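Local coordinates for protein dihydropteroate synthase (Mycobacterium smegmatis, PDB 6OMZ) that probably condenses para-aminobenzoate with 6-hydroxymethyl-7,8-dihydropterin diphosphate to form 7,8-dihydropteroate, the immediate precursor of folates, at residues A59-V64 / T98-T103; L145-S150 / T171-A176. The protein carries 1 engineered substitution. All coordinates share one frame; numbering follows the deposited sequence.

Interaction 1 of 2, residues A59-V64 / T98-T103; sequences AQIIDV and TISIDT. With PMM (pterin-6-yl-methyl-monophosphate), chain D; EDO (1,2-ethanediol), chain L.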
ATOM      1  N   ALA A  59       9.524  -6.743  -8.675  1.00 14.59           N
ATOM      2  CA  ALA A  59       8.219  -6.153  -8.397  1.00 15.76           C
ATOM      3  C   ALA A  59       7.312  -6.256  -9.622  1.00 17.01           C
ATOM      4  O   ALA A  59       7.747  -6.048 -10.758  1.00 18.05           O
ATOM      5  CB  ALA A  59       8.369  -4.689  -7.972  1.00 18.54           C
ATOM      6  N   GLN A  60       6.051  -6.609  -9.384  1.00 14.83           N
ATOM      7  CA  GLN A  60       5.026  -6.579 -10.428  1.00 16.16           C
ATOM      8  C   GLN A  60       4.403  -5.198 -10.596  1.00 14.46           C
ATOM      9  O   GLN A  60       3.964  -4.842 -11.696  1.00 16.32           O
ATOM     10  CB  GLN A  60       3.905  -7.576 -10.104  1.00 14.95           C
ATOM     11  CG  GLN A  60       4.223  -9.028 -10.401  1.00 20.08           C
ATOM     12  CD  GLN A  60       5.272  -9.604  -9.492  1.00 28.03           C
ATOM     13  OE1 GLN A  60       5.145  -9.560  -8.268  1.00 19.16           O
ATOM     14  NE2 GLN A  60       6.327 -10.155 -10.086  1.00 28.07           N
ATOM     15  N   ILE A  61       4.323  -4.426  -9.523  1.00 13.08           N
ATOM     16  CA  ILE A  61       3.660  -3.128  -9.528  1.00 13.05           C
ATOM     17  C   ILE A  61       4.570  -2.145  -8.814  1.00 14.97           C
ATOM     18  O   ILE A  61       5.163  -2.486  -7.787  1.00 13.59           O
ATOM     19  CB  ILE A  61       2.287  -3.187  -8.823  1.00 13.43           C
ATOM     20  CG1 ILE A  61       1.363  -4.194  -9.514  1.00 16.81           C
ATOM     21  CG2 ILE A  61       1.644  -1.781  -8.759  1.00 13.13           C
ATOM     22  CD1 ILE A  61       0.116  -4.535  -8.719  1.00 22.79           C
ATOM     23  N   ILE A  62       4.692  -0.935  -9.352  1.00 14.38           N
ATOM     24  CA  ILE A  62       5.401   0.144  -8.662  1.00 14.83           C
ATOM     25  C   ILE A  62       4.358   1.135  -8.163  1.00 10.98           C
ATOM     26  O   ILE A  62       3.596   1.690  -8.960  1.00 12.13           O
ATOM     27  CB  ILE A  62       6.429   0.840  -9.562  1.00 16.57           C
ATOM     28  CG1 ILE A  62       7.511  -0.156 -10.021  1.00 12.04           C
ATOM     29  CG2 ILE A  62       7.052   2.001  -8.807  1.00 17.38           C
ATOM     30  CD1 ILE A  62       8.251  -0.852  -8.869  1.00 12.92           C
ATOM     31  N   ASP A  63       4.322   1.344  -6.845  1.00 11.15           N
ATOM     32  CA  ASP A  63       3.389   2.261  -6.198  1.00 15.20           C
ATOM     33  C   ASP A  63       4.103   3.600  -6.006  1.00 16.01           C
ATOM     34  O   ASP A  63       4.993   3.714  -5.160  1.00 16.76           O
ATOM     35  CB  ASP A  63       2.921   1.675  -4.863  1.00 14.47           C
ATOM     36  CG  ASP A  63       1.858   2.531  -4.170  1.00 19.16           C
ATOM     37  OD1 ASP A  63       0.867   2.918  -4.823  1.00 15.91           O
ATOM     38  OD2 ASP A  63       2.003   2.794  -2.961  1.00 17.58           O
ATOM     39  N   VAL A  64       3.717   4.612  -6.788  1.00 13.07           N
ATOM     40  CA  VAL A  64       4.379   5.916  -6.767  1.00 11.39           C
ATOM     41  C   VAL A  64       3.567   6.867  -5.892  1.00 17.97           C
ATOM     42  O   VAL A  64       2.343   6.969  -6.050  1.00 14.82           O
ATOM     43  CB  VAL A  64       4.551   6.465  -8.195  1.00 12.83           C
ATOM     44  CG1 VAL A  64       5.146   7.882  -8.177  1.00 12.20           C
ATOM     45  CG2 VAL A  64       5.445   5.510  -9.026  1.00 16.09           C
ATOM     46  N   THR A  98       3.686  -1.542 -14.728  1.00 19.42           N
ATOM     47  CA  THR A  98       2.382  -1.306 -14.118  1.00 16.48           C
ATOM     48  C   THR A  98       2.546  -0.452 -12.870  1.00 14.99           C
ATOM     49  O   THR A  98       3.310  -0.807 -11.965  1.00 15.59           O
ATOM     50  CB  THR A  98       1.713  -2.627 -13.739  1.00 20.18           C
ATOM     51  OG1 THR A  98       1.557  -3.440 -14.906  1.00 19.32           O
ATOM     52  CG2 THR A  98       0.356  -2.359 -13.101  1.00 22.78           C
ATOM     53  N   ILE A  99       1.798   0.645 -12.802  1.00 12.38           N
ATOM     54  CA  ILE A  99       2.043   1.700 -11.826  1.00 18.22           C
ATOM     55  C   ILE A  99       0.757   2.003 -11.078  1.00 17.20           C
ATOM     56  O   ILE A  99      -0.287   2.226 -11.699  1.00 17.22           O
ATOM     57  CB  ILE A  99       2.565   2.978 -12.504  1.00 14.95           C
ATOM     58  CG1 ILE A  99       3.927   2.715 -13.153  1.00 18.21           C
ATOM     59  CG2 ILE A  99       2.652   4.133 -11.488  1.00 13.74           C
ATOM     60  CD1 ILE A  99       4.286   3.746 -14.179  1.00 21.54           C
ATOM     61  N   SER A 100       0.834   2.039  -9.752  1.00 15.48           N
ATOM     62  CA  SER A 100      -0.257   2.564  -8.945  1.00 15.31           C
ATOM     63  C   SER A 100       0.138   3.929  -8.403  1.00 14.32           C
ATOM     64  O   SER A 100       1.309   4.159  -8.075  1.00 14.67           O
ATOM     65  CB  SER A 100      -0.621   1.617  -7.801  1.00 14.49           C
ATOM     66  OG  SER A 100       0.479   1.359  -6.963  1.00 22.61           O
ATOM     67  N   ILE A 101      -0.838   4.837  -8.332  1.00 11.27           N
ATOM     68  CA  ILE A 101      -0.664   6.156  -7.727  1.00 10.90           C
ATOM     69  C   ILE A 101      -1.215   6.116  -6.299  1.00 13.36           C
ATOM     70  O   ILE A 101      -2.402   5.836  -6.083  1.00 13.83           O
ATOM     71  CB  ILE A 101      -1.345   7.260  -8.557  1.00 10.49           C
ATOM     72  CG1 ILE A 101      -1.329   8.610  -7.802  1.00 10.28           C
ATOM     73  CG2 ILE A 101      -2.786   6.879  -8.946  1.00 11.92           C
ATOM     74  CD1 ILE A 101       0.091   9.231  -7.663  1.00 11.61           C
ATOM     75  N   ASP A 102      -0.348   6.383  -5.322  1.00 11.14           N
ATOM     76  CA  ASP A 102      -0.709   6.414  -3.904  1.00 13.10           C
ATOM     77  C   ASP A 102      -1.139   7.846  -3.596  1.00 13.46           C
ATOM     78  O   ASP A 102      -0.313   8.719  -3.324  1.00 12.85           O
ATOM     79  CB  ASP A 102       0.479   5.966  -3.052  1.00 14.43           C
ATOM     80  CG  ASP A 102       0.160   5.869  -1.565  1.00 24.81           C
ATOM     81  OD1 ASP A 102      -0.843   6.451  -1.084  1.00 25.82           O
ATOM     82  OD2 ASP A 102       0.936   5.187  -0.863  1.00 26.73           O
ATOM     83  N   THR A 103      -2.446   8.106  -3.675  1.00 12.71           N
ATOM     84  CA  THR A 103      -2.964   9.437  -3.373  1.00 13.77           C
ATOM     85  C   THR A 103      -4.386   9.307  -2.841  1.00 13.01           C
ATOM     86  O   THR A 103      -5.116   8.366  -3.183  1.00 14.67           O
ATOM     87  CB  THR A 103      -2.932  10.378  -4.607  1.00 14.26           C
ATOM     88  OG1 THR A 103      -3.252  11.728  -4.216  1.00 13.44           O
ATOM     89  CG2 THR A 103      -3.959   9.940  -5.650  1.00 14.81           C
TER
HETATM   90  N5  PMM D 303       0.983   2.399   3.886  1.00 14.18           N
HETATM   91  C6  PMM D 303       1.474   3.614   3.576  1.00 14.78           C
HETATM   92  C7  PMM D 303       1.134   4.230   2.384  1.00 15.40           C
HETATM   93  N8  PMM D 303       0.296   3.714   1.478  1.00 13.64           N
HETATM   94  N1  PMM D 303      -1.107   2.030   0.897  1.00 12.58           N
HETATM   95  C2  PMM D 303      -1.690   0.864   1.167  1.00 13.20           C
HETATM   96  N2  PMM D 303      -2.609   0.375   0.329  1.00 13.00           N
HETATM   97  N3  PMM D 303      -1.418   0.136   2.290  1.00 12.60           N
HETATM   98  C4  PMM D 303      -0.532   0.509   3.279  1.00 12.74           C
HETATM   99  O4  PMM D 303      -0.325  -0.214   4.248  1.00 13.87           O
HETATM  100  C4A PMM D 303       0.126   1.810   3.036  1.00 13.31           C
HETATM  101  C8A PMM D 303      -0.205   2.518   1.816  1.00 10.53           C
HETATM  102  C9  PMM D 303       2.300   4.300   4.625  1.00 16.08           C
HETATM  103  O10 PMM D 303       3.571   3.613   4.773  1.00 23.78           O
HETATM  104  PA  PMM D 303       4.975   3.951   4.015  1.00 19.05           P
HETATM  105  O1P PMM D 303       5.926   2.912   4.486  1.00 21.55           O
HETATM  106  O2P PMM D 303       4.756   3.877   2.503  1.00 16.53           O
HETATM  107  O3P PMM D 303       5.400   5.363   4.396  1.00 20.79           O
HETATM  108  C1  EDO L 311       6.486  -4.152 -13.695  1.00 32.19           C
HETATM  109  O1  EDO L 311       5.114  -3.778 -13.861  1.00 22.85           O
HETATM  110  C2  EDO L 311       6.702  -5.497 -14.377  1.00 37.26           C
HETATM  111  O2  EDO L 311       6.162  -5.415 -15.698  1.00 46.16           O
HETATM  112  O   HOH W   1       2.184  -6.624 -13.686  1.00 57.31           O
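Thr-98 opens the pairing: its carbonyl O takes the amide N of Ile-62 at 3.0 Å, a nearly straight bond (167° at the hydrogen). On the side-chain level its CG2 lies loosely against CG1 of Ile-61. At this end an ethanediol, probably from the crystallisation liquor, spans the gap between the amide of Thr-98 and the carbonyl of Gln-60. Ile-99 turns to the other face of the sheet, where its CG2 lies 4.0 Å from CG2 of Val-64; both side chains pack under helix 78-93, Val-64 on Ile-89 and Ile-99 on Leu-92. Ser-100 works with three groups. Its N donates to Ile-62 O, its O accepts from Val-64 N at 2.8 Å, and its hydroxyl donates to Asp-63 OD1 at 2.7 Å. With chi1 at 58°, OG sits between the backbone N and the carbonyl carbon, which tips it toward the neighbouring strand; OD1 is met on its anti side, somewhat out of the carboxylate plane. Ile-101 again faces the helix, and its CD1 reaches back to Val-64 O at 3.6 Å. Asp-102 makes the last backbone link, N to Val-64 O at 2.8 Å. Its carboxylate lies beside that of Asp-63, OD2 to OD2 3.4 Å, with the two planes 25° apart. Arg-269, in a salt bridge with OD2 of each, probably offsets this pair of like charges; Ser-100 and Arg-269 thus hold different oxygens of Asp-63. Asp-102 OD2 also comes within 2.8 Å of N8 of the bound pterin. Two adjacent parallel strands, joined by an outer helix and carrying polar side chains at their C-terminal ends, form a beta-alpha-beta unit of the TIM barrel, here building part of the pterin pocket.

Interaction 2 of 2, residues L145-S150 / T171-A176; sequences LMHWRS and TELLAA. With PMM (pterin-6-yl-methyl-monophosphate), chain D; EDO (1,2-ethanediol), chain K; DMS (dimethyl sulfoxide), chain C.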
ATOM      1  N   LEU A 145      -8.914   0.255  -1.929  1.00  9.44           N
ATOM      2  CA  LEU A 145      -9.546   0.939  -0.805  1.00 11.89           C
ATOM      3  C   LEU A 145      -8.885   0.471   0.489  1.00 15.40           C
ATOM      4  O   LEU A 145      -9.115  -0.656   0.932  1.00 13.13           O
ATOM      5  CB  LEU A 145     -11.046   0.645  -0.773  1.00 13.26           C
ATOM      6  CG  LEU A 145     -11.833   0.994  -2.040  1.00 15.05           C
ATOM      7  CD1 LEU A 145     -13.189   0.307  -2.022  1.00 14.79           C
ATOM      8  CD2 LEU A 145     -11.999   2.509  -2.152  1.00 14.65           C
ATOM      9  N   MET A 146      -8.080   1.334   1.106  1.00 12.16           N
ATOM     10  CA  MET A 146      -7.455   1.003   2.379  1.00 13.28           C
ATOM     11  C   MET A 146      -8.338   1.429   3.544  1.00 16.83           C
ATOM     12  O   MET A 146      -9.027   2.450   3.484  1.00 15.23           O
ATOM     13  CB  MET A 146      -6.088   1.678   2.514  1.00 12.86           C
ATOM     14  CG  MET A 146      -5.173   0.968   3.504  1.00 14.70           C
ATOM     15  SD  MET A 146      -3.777   1.996   4.036  1.00 15.36           S
ATOM     16  CE  MET A 146      -4.629   3.097   5.177  1.00 17.02           C
ATOM     17  N   HIS A 147      -8.299   0.648   4.619  1.00 12.74           N
ATOM     18  CA  HIS A 147      -9.094   0.950   5.805  1.00 12.70           C
ATOM     19  C   HIS A 147      -8.352   1.923   6.714  1.00 12.52           C
ATOM     20  O   HIS A 147      -7.264   1.616   7.209  1.00 12.17           O
ATOM     21  CB  HIS A 147      -9.432  -0.301   6.607  1.00 14.30           C
ATOM     22  CG  HIS A 147     -10.296  -0.003   7.788  1.00 12.43           C
ATOM     23  ND1 HIS A 147      -9.786   0.436   8.990  1.00 12.07           N
ATOM     24  CD2 HIS A 147     -11.644  -0.015   7.928  1.00 13.08           C
ATOM     25  CE1 HIS A 147     -10.781   0.660   9.830  1.00 15.81           C
ATOM     26  NE2 HIS A 147     -11.920   0.393   9.211  1.00 14.19           N
ATOM     27  N   TRP A 148      -8.976   3.059   7.002  1.00 13.01           N
ATOM     28  CA  TRP A 148      -8.397   3.997   7.959  1.00 14.15           C
ATOM     29  C   TRP A 148      -9.556   4.774   8.562  1.00 16.09           C
ATOM     30  O   TRP A 148     -10.129   5.635   7.890  1.00 14.91           O
ATOM     31  CB  TRP A 148      -7.400   4.926   7.272  1.00 13.08           C
ATOM     32  CG  TRP A 148      -6.733   5.923   8.175  1.00 13.16           C
ATOM     33  CD1 TRP A 148      -6.869   6.039   9.534  1.00 13.16           C
ATOM     34  CD2 TRP A 148      -5.811   6.936   7.777  1.00 14.46           C
ATOM     35  NE1 TRP A 148      -6.088   7.066  10.000  1.00 14.78           N
ATOM     36  CE2 TRP A 148      -5.432   7.640   8.942  1.00 15.03           C
ATOM     37  CE3 TRP A 148      -5.264   7.322   6.544  1.00 16.64           C
ATOM     38  CZ2 TRP A 148      -4.523   8.706   8.915  1.00 17.78           C
ATOM     39  CZ3 TRP A 148      -4.370   8.393   6.514  1.00 21.83           C
ATOM     40  CH2 TRP A 148      -4.008   9.068   7.694  1.00 19.29           C
ATOM     41  N   ARG A 149      -9.916   4.474   9.808  1.00 13.81           N
ATOM     42  CA  ARG A 149     -11.039   5.158  10.441  1.00 22.12           C
ATOM     43  C   ARG A 149     -10.490   6.429  11.071  1.00 30.52           C
ATOM     44  O   ARG A 149      -9.698   6.373  12.017  1.00 30.42           O
ATOM     45  CB  ARG A 149     -11.739   4.282  11.476  1.00 24.32           C
ATOM     46  CG  ARG A 149     -13.051   4.929  11.959  1.00 29.42           C
ATOM     47  CD  ARG A 149     -13.654   4.212  13.164  1.00 30.21           C
ATOM     48  NE  ARG A 149     -14.092   2.855  12.848  1.00 27.95           N
ATOM     49  CZ  ARG A 149     -14.441   1.962  13.769  1.00 33.57           C
ATOM     50  NH1 ARG A 149     -14.404   2.292  15.054  1.00 35.46           N
ATOM     51  NH2 ARG A 149     -14.825   0.745  13.411  1.00 31.42           N
ATOM     52  N   SER A 150     -10.908   7.575  10.535  1.00 30.93           N
ATOM     53  CA  SER A 150     -10.295   8.849  10.834  1.00 31.96           C
ATOM     54  C   SER A 150     -11.402   9.906  10.918  1.00 33.64           C
ATOM     55  O   SER A 150     -11.555  10.756  10.044  1.00 40.58           O
ATOM     56  CB  SER A 150      -9.247   9.204   9.777  1.00 30.99           C
ATOM     57  OG  SER A 150      -8.453  10.301  10.188  1.00 31.84           O
ATOM     58  N   THR A 171     -16.387  -4.942   7.857  1.00 16.13           N
ATOM     59  CA  THR A 171     -17.637  -4.228   7.583  1.00 15.87           C
ATOM     60  C   THR A 171     -17.382  -2.908   6.869  1.00 13.92           C
ATOM     61  O   THR A 171     -18.073  -2.571   5.898  1.00 15.99           O
ATOM     62  CB  THR A 171     -18.403  -3.987   8.887  1.00 14.36           C
ATOM     63  OG1 THR A 171     -18.761  -5.246   9.461  1.00 18.36           O
ATOM     64  CG2 THR A 171     -19.673  -3.168   8.638  1.00 20.82           C
ATOM     65  N   GLU A 172     -16.387  -2.148   7.321  1.00 12.71           N
ATOM     66  CA  GLU A 172     -16.181  -0.824   6.749  1.00 11.54           C
ATOM     67  C   GLU A 172     -15.552  -0.906   5.369  1.00 17.36           C
ATOM     68  O   GLU A 172     -15.886  -0.103   4.488  1.00 16.43           O
ATOM     69  CB  GLU A 172     -15.341   0.027   7.695  1.00 12.05           C
ATOM     70  CG  GLU A 172     -16.218   0.730   8.726  1.00 19.71           C
ATOM     71  CD  GLU A 172     -15.564   0.893  10.076  1.00 31.22           C
ATOM     72  OE1 GLU A 172     -14.413   1.361  10.143  1.00 28.32           O
ATOM     73  OE2 GLU A 172     -16.222   0.558  11.086  1.00 41.83           O
ATOM     74  N   LEU A 173     -14.641  -1.866   5.155  1.00 13.26           N
ATOM     75  CA  LEU A 173     -14.105  -2.062   3.813  1.00  9.69           C
ATOM     76  C   LEU A 173     -15.207  -2.427   2.834  1.00 12.00           C
ATOM     77  O   LEU A 173     -15.255  -1.895   1.719  1.00 14.50           O
ATOM     78  CB  LEU A 173     -13.023  -3.146   3.814  1.00 11.15           C
ATOM     79  CG  LEU A 173     -11.681  -2.713   4.394  1.00 11.91           C
ATOM     80  CD1 LEU A 173     -10.743  -3.910   4.548  1.00 13.31           C
ATOM     81  CD2 LEU A 173     -11.066  -1.674   3.465  1.00 14.07           C
ATOM     82  N   LEU A 174     -16.113  -3.324   3.235  1.00 13.36           N
ATOM     83  CA  LEU A 174     -17.173  -3.737   2.326  1.00 17.63           C
ATOM     84  C   LEU A 174     -18.183  -2.618   2.103  1.00 18.93           C
ATOM     85  O   LEU A 174     -18.785  -2.538   1.028  1.00 19.15           O
ATOM     86  CB  LEU A 174     -17.865  -5.003   2.847  1.00 17.35           C
ATOM     87  CG  LEU A 174     -16.969  -6.254   2.914  1.00 22.15           C
ATOM     88  CD1 LEU A 174     -17.771  -7.492   3.300  1.00 21.03           C
ATOM     89  CD2 LEU A 174     -16.239  -6.476   1.590  1.00 26.88           C
ATOM     90  N   ALA A 175     -18.381  -1.747   3.095  1.00 15.36           N
ATOM     91  CA  ALA A 175     -19.219  -0.575   2.881  1.00 18.10           C
ATOM     92  C   ALA A 175     -18.577   0.376   1.879  1.00 17.89           C
ATOM     93  O   ALA A 175     -19.277   0.997   1.073  1.00 18.55           O
ATOM     94  CB  ALA A 175     -19.492   0.142   4.202  1.00 19.79           C
ATOM     95  N   ALA A 176     -17.248   0.495   1.913  1.00 14.38           N
ATOM     96  CA  ALA A 176     -16.554   1.295   0.910  1.00 16.00           C
ATOM     97  C   ALA A 176     -16.700   0.678  -0.476  1.00 15.18           C
ATOM     98  O   ALA A 176     -16.922   1.394  -1.462  1.00 16.26           O
ATOM     99  CB  ALA A 176     -15.075   1.444   1.283  1.00 15.62           C
TER
HETATM  100  N5  PMM D 303       0.983   2.399   3.886  1.00 14.18           N
HETATM  101  C6  PMM D 303       1.474   3.614   3.576  1.00 14.78           C
HETATM  102  C7  PMM D 303       1.134   4.230   2.384  1.00 15.40           C
HETATM  103  N8  PMM D 303       0.296   3.714   1.478  1.00 13.64           N
HETATM  104  N1  PMM D 303      -1.107   2.030   0.897  1.00 12.58           N
HETATM  105  C2  PMM D 303      -1.690   0.864   1.167  1.00 13.20           C
HETATM  106  N2  PMM D 303      -2.609   0.375   0.329  1.00 13.00           N
HETATM  107  N3  PMM D 303      -1.418   0.136   2.290  1.00 12.60           N
HETATM  108  C4  PMM D 303      -0.532   0.509   3.279  1.00 12.74           C
HETATM  109  O4  PMM D 303      -0.325  -0.214   4.248  1.00 13.87           O
HETATM  110  C4A PMM D 303       0.126   1.810   3.036  1.00 13.31           C
HETATM  111  C8A PMM D 303      -0.205   2.518   1.816  1.00 10.53           C
HETATM  112  C9  PMM D 303       2.300   4.300   4.625  1.00 16.08           C
HETATM  113  O10 PMM D 303       3.571   3.613   4.773  1.00 23.78           O
HETATM  114  PA  PMM D 303       4.975   3.951   4.015  1.00 19.05           P
HETATM  115  O1P PMM D 303       5.926   2.912   4.486  1.00 21.55           O
HETATM  116  O2P PMM D 303       4.756   3.877   2.503  1.00 16.53           O
HETATM  117  O3P PMM D 303       5.400   5.363   4.396  1.00 20.79           O
HETATM  118  C1  EDO K 310     -12.116   3.323   4.280  1.00 41.75           C
HETATM  119  O1  EDO K 310     -10.920   3.856   4.868  1.00 23.56           O
HETATM  120  C2  EDO K 310     -12.905   2.564   5.339  1.00 47.92           C
HETATM  121  O2  EDO K 310     -13.133   3.419   6.467  1.00 56.32           O
HETATM  122  S   DMS C 302      -8.113  10.164   5.997  1.00 70.75           S
HETATM  123  O   DMS C 302      -7.450  10.313   7.329  1.00 68.27           O
HETATM  124  C1  DMS C 302      -9.911  10.182   6.232  1.00 71.96           C
HETATM  125  C2  DMS C 302      -7.934  11.729   5.099  1.00 74.02           C
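Leu-173 and His-147 mark the tight, buried part of this contact. CD2 of Leu-173 sits 3.4 Å from the carbonyl O of Leu-145 and 3.8 Å from CB of His-147, so one methyl packs against the backbone where the strand gives way to loop. Next to it, CD1 of Leu-145 meets CB of Ala-176 at 4.0 Å, one turn further along the helix. The polar side is built round Glu-172, which with Arg-149 is partly exposed while His-147 stays buried; the glutamate chain bends at chi2 (146°) to carry its carboxylate over to the loop. Its OE1 takes two donors from opposite faces of the carboxylate plane: NE2 of His-147 at 2.8 Å, coming in 42° out of that plane, and NE of Arg-149 at 3.1 Å. OE2 offers its syn lone pair to NH2 of Arg-149 at 2.7 Å. The arginine therefore grips side-on, one nitrogen to each oxygen, yet the guanidinium and carboxylate planes stand 50° apart, and the NH2 bond is bent and tilted out of the guanidinium plane. Glu-168 gives Arg-149 NH2 a second acidic partner, while Lys-200 bonds ND1 of His-147, so both nitrogens of the imidazole are engaged and its rotation is fixed. Met-146 points away from the helix, and its SD comes 3.5 Å from N3 of the pterin. An ethanediol, probably from the crystallisation liquor, joins the backbone on either side of His-147, accepting from Trp-148 N and donating to Met-146 O. Helix 165-182 follows strand 143-146 and leads into strand 190-193, as in the repeating pattern of a TIM barrel; it covers both strands from outside, with Leu-145 also touching Val-177 and Leu-173 resting on Ile-192.

In the fold
Both contacts belong to the same parallel barrel sheet and come close to the pterin ligand, but their centres are about 21 Å apart and they do not touch. Interaction 1 is the more buried: it joins two neighbouring strands edge to edge through backbone bonds, with acidic side chains inside the barrel. Interaction 2 sets a strand end and its following loop against an outer helix, so its backbone plays little part; leucine packing gives way to a salt bridge and a histidine-carboxylate bond toward the partly exposed side. The ligand is approached by Asp-102 in 98-103 and by Met-146 in 145-150, one polar and one apolar contribution to a shared pocket.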